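Local coordinates for protein lovastatin nonaketide synthase mokA (PDB 6AD3) that builds the polyketide of monacolin K (lovastatin) in nine iterative steps from malonyl-CoA, and is represented here by its condensation domain, at residues L277-L282 with S488-V493. The protein carries 1 engineered substitution. Residues are numbered along the deposited sequence; the frame is centred on the assembly and turned at random.
Sequences LPRMLL and SSVYEV
Y491 reaches from the turn between strand 481-487 and helix 495-512 to the irregular loop 277-282, joining two loops of the C-terminal subdomain of the condensation domain, whose strands 301-307 and 481-487 are neighbours in a six-stranded mixed sheet. Its phenol spans the gap between the two backbones and ends in a polar grip on the loop. The backbone N-H of M280 donates to Y491 OH, 2.9 Å from M280 N, and the bond is almost straight at 172°. M280 N lies at the edge of the ring, in its plane. The same hydroxyl donates to a water, 2.6 Å from Y491 OH, which in turn donates to P278 O. The phenol thus accepts one bond and gives another, a role that a tyrosine hydroxyl suits, and this fixes where the ring ends.

The side chain of M280 crosses the phenol at about a right angle. The bend at its third torsion (chi3 -74°) turns the methyl to the hydroxyl end of the ring, with M280 CE 3.6 Å from Y491 CZ; the flexible thioether also carries this buried residue to F499 of helix 495-512 and L339 of helix 327-343. Along one side of the ring L282, its side chain also at about a right angle to the phenol, sets CD2 3.8 Å from Y491 CE1 and nearly as close to CD1. V490, a compact branched residue, lays its CG1 methyl over one ring face, toward the rim. That methyl also meets the aliphatic part of R279; here long methylenes supply the apolar contact while the guanidinium at the far end bonds N291 through NH2, with R279 CG 3.9 Å from V490 CG1.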
ATOM      1  N   LEU A 277      12.354  -2.433  15.973  1.00 19.43           N
ATOM      2  CA  LEU A 277      11.407  -3.326  16.549  1.00 18.12           C
ATOM      3  C   LEU A 277      12.060  -4.675  16.893  1.00 18.95           C
ATOM      4  O   LEU A 277      12.683  -5.320  16.025  1.00 19.62           O
ATOM      5  CB  LEU A 277      10.277  -3.537  15.548  1.00 16.91           C
ATOM      6  CG  LEU A 277       9.014  -4.213  16.077  1.00 17.44           C
ATOM      7  CD1 LEU A 277       8.275  -3.243  17.001  1.00 20.54           C
ATOM      8  CD2 LEU A 277       8.142  -4.630  14.888  1.00 19.02           C
ATOM      9  N   PRO A 278      11.852  -5.158  18.129  1.00 20.59           N
ATOM     10  CA  PRO A 278      12.331  -6.514  18.442  1.00 21.18           C
ATOM     11  C   PRO A 278      11.621  -7.599  17.679  1.00 19.94           C
ATOM     12  O   PRO A 278      10.554  -7.376  17.079  1.00 17.80           O
ATOM     13  CB  PRO A 278      12.054  -6.640  19.953  1.00 20.24           C
ATOM     14  CG  PRO A 278      12.141  -5.227  20.434  1.00 21.40           C
ATOM     15  CD  PRO A 278      11.438  -4.444  19.350  1.00 21.35           C
ATOM     16  N   ARG A 279      12.188  -8.800  17.696  1.00 18.98           N
ATOM     17  CA  ARG A 279      11.444  -9.964  17.233  1.00 22.54           C
ATOM     18  C   ARG A 279      10.226 -10.180  18.117  1.00 23.26           C
ATOM     19  O   ARG A 279      10.289 -10.021  19.329  1.00 25.47           O
ATOM     20  CB  ARG A 279      12.344 -11.225  17.231  1.00 27.47           C
ATOM     21  CG  ARG A 279      11.677 -12.428  16.568  1.00 34.02           C
ATOM     22  CD  ARG A 279      12.662 -13.590  16.359  1.00 38.79           C
ATOM     23  NE  ARG A 279      13.294 -13.994  17.607  1.00 42.70           N
ATOM     24  CZ  ARG A 279      12.729 -14.785  18.529  1.00 63.04           C
ATOM     25  NH1 ARG A 279      11.477 -15.216  18.379  1.00 63.88           N
ATOM     26  NH2 ARG A 279      13.408 -15.130  19.624  1.00 63.67           N
ATOM     27  N   MET A 280       9.093 -10.475  17.503  1.00 21.59           N
ATOM     28  CA  MET A 280       7.872 -10.801  18.258  1.00 22.31           C
ATOM     29  C   MET A 280       7.889 -12.251  18.701  1.00 24.24           C
ATOM     30  O   MET A 280       8.263 -13.128  17.940  1.00 20.52           O
ATOM     31  CB  MET A 280       6.622 -10.559  17.413  1.00 24.43           C
ATOM     32  CG  MET A 280       6.425  -9.114  16.985  1.00 23.43           C
ATOM     33  SD  MET A 280       4.958  -8.975  15.950  1.00 25.71           S
ATOM     34  CE  MET A 280       5.559  -9.699  14.409  1.00 27.30           C
ATOM     35  N   LEU A 281       7.438 -12.501  19.922  1.00 24.61           N
ATOM     36  CA  LEU A 281       7.369 -13.857  20.432  1.00 29.04           C
ATOM     37  C   LEU A 281       5.986 -14.456  20.177  1.00 30.42           C
ATOM     38  O   LEU A 281       4.992 -14.055  20.777  1.00 38.09           O
ATOM     39  CB  LEU A 281       7.732 -13.872  21.915  1.00 38.30           C
ATOM     40  CG  LEU A 281       9.005 -13.063  22.262  1.00 45.66           C
ATOM     41  CD1 LEU A 281       9.307 -13.143  23.757  1.00 50.34           C
ATOM     42  CD2 LEU A 281      10.216 -13.504  21.445  1.00 41.82           C
ATOM     43  N   LEU A 282       5.915 -15.267  19.139  1.00 30.37           N
ATOM     44  CA  LEU A 282       4.654 -15.721  18.605  1.00 37.55           C
ATOM     45  C   LEU A 282       4.205 -17.096  19.084  1.00 50.21           C
ATOM     46  O   LEU A 282       3.056 -17.275  19.459  1.00 61.70           O
ATOM     47  CB  LEU A 282       4.673 -15.646  17.082  1.00 36.66           C
ATOM     48  CG  LEU A 282       4.043 -14.445  16.384  1.00 38.40           C
ATOM     49  CD1 LEU A 282       3.257 -13.515  17.266  1.00 36.32           C
ATOM     50  CD2 LEU A 282       5.003 -13.694  15.501  1.00 40.01           C
ATOM     51  N   SER A 488       9.872 -13.391   5.957  1.00 17.21           N
ATOM     52  CA  SER A 488      10.359 -14.792   6.060  1.00 17.86           C
ATOM     53  C   SER A 488      11.788 -14.808   6.619  1.00 19.64           C
ATOM     54  O   SER A 488      12.223 -15.800   7.190  1.00 21.20           O
ATOM     55  CB  SER A 488      10.300 -15.467   4.679  1.00 19.88           C
ATOM     56  OG  SER A 488      11.232 -14.864   3.800  1.00 20.37           O
ATOM     57  N   SER A 489      12.476 -13.679   6.555  1.00 19.13           N
ATOM     58  CA  SER A 489      13.846 -13.588   7.082  1.00 20.50           C
ATOM     59  C   SER A 489      13.880 -13.707   8.586  1.00 21.50           C
ATOM     60  O   SER A 489      14.911 -14.020   9.165  1.00 21.03           O
ATOM     61  CB  SER A 489      14.496 -12.269   6.635  1.00 22.14           C
ATOM     62  OG  SER A 489      13.794 -11.153   7.146  1.00 19.97           O
ATOM     63  N   VAL A 490      12.743 -13.469   9.217  1.00 18.60           N
ATOM     64  CA  VAL A 490      12.651 -13.426  10.669  1.00 21.05           C
ATOM     65  C   VAL A 490      11.656 -14.463  11.179  1.00 22.70           C
ATOM     66  O   VAL A 490      11.780 -14.912  12.318  1.00 22.41           O
ATOM     67  CB  VAL A 490      12.159 -12.035  11.148  1.00 21.71           C
ATOM     68  CG1 VAL A 490      12.051 -11.998  12.664  1.00 26.66           C
ATOM     69  CG2 VAL A 490      13.104 -10.954  10.669  1.00 25.29           C
ATOM     70  N   TYR A 491      10.560 -14.654  10.422  1.00 19.61           N
ATOM     71  CA  TYR A 491       9.377 -15.375  10.910  1.00 19.47           C
ATOM     72  C   TYR A 491       9.084 -16.607  10.107  1.00 20.50           C
ATOM     73  O   TYR A 491       9.539 -16.753   8.956  1.00 22.07           O
ATOM     74  CB  TYR A 491       8.125 -14.455  10.929  1.00 19.18           C
ATOM     75  CG  TYR A 491       8.258 -13.311  11.906  1.00 17.11           C
ATOM     76  CD1 TYR A 491       8.208 -13.547  13.260  1.00 18.38           C
ATOM     77  CD2 TYR A 491       8.616 -12.047  11.485  1.00 18.88           C
ATOM     78  CE1 TYR A 491       8.341 -12.537  14.167  1.00 21.78           C
ATOM     79  CE2 TYR A 491       8.763 -11.012  12.392  1.00 19.47           C
ATOM     80  CZ  TYR A 491       8.677 -11.283  13.739  1.00 21.82           C
ATOM     81  OH  TYR A 491       8.833 -10.282  14.666  1.00 22.58           O
ATOM     82  N   GLU A 492       8.320 -17.510  10.722  1.00 22.84           N
ATOM     83  CA  GLU A 492       7.978 -18.787  10.111  1.00 26.12           C
ATOM     84  C   GLU A 492       6.634 -18.725   9.396  1.00 24.85           C
ATOM     85  O   GLU A 492       5.789 -17.876   9.696  1.00 19.26           O
ATOM     86  CB  GLU A 492       7.911 -19.901  11.192  1.00 31.15           C
ATOM     87  CG  GLU A 492       9.162 -20.038  12.029  1.00 36.54           C
ATOM     88  CD  GLU A 492      10.420 -19.917  11.193  1.00 44.51           C
ATOM     89  OE1 GLU A 492      11.298 -19.090  11.531  1.00 60.22           O
ATOM     90  OE2 GLU A 492      10.468 -20.541  10.119  1.00 41.87           O
ATOM     91  N   VAL A 493       6.366 -19.775   8.630  1.00 22.31           N
ATOM     92  CA  VAL A 493       5.184 -19.840   7.779  1.00 21.66           C
ATOM     93  C   VAL A 493       3.871 -19.764   8.595  1.00 20.59           C
ATOM     94  O   VAL A 493       2.876 -19.170   8.139  1.00 19.87           O
ATOM     95  CB  VAL A 493       5.217 -21.139   6.952  1.00 24.31           C
ATOM     96  CG1 VAL A 493       3.867 -21.441   6.352  1.00 26.48           C
ATOM     97  CG2 VAL A 493       6.284 -21.026   5.860  1.00 29.51           C
TER
HETATM   98  O   HOH W   1       9.960  -7.917  14.352  1.00 20.91           O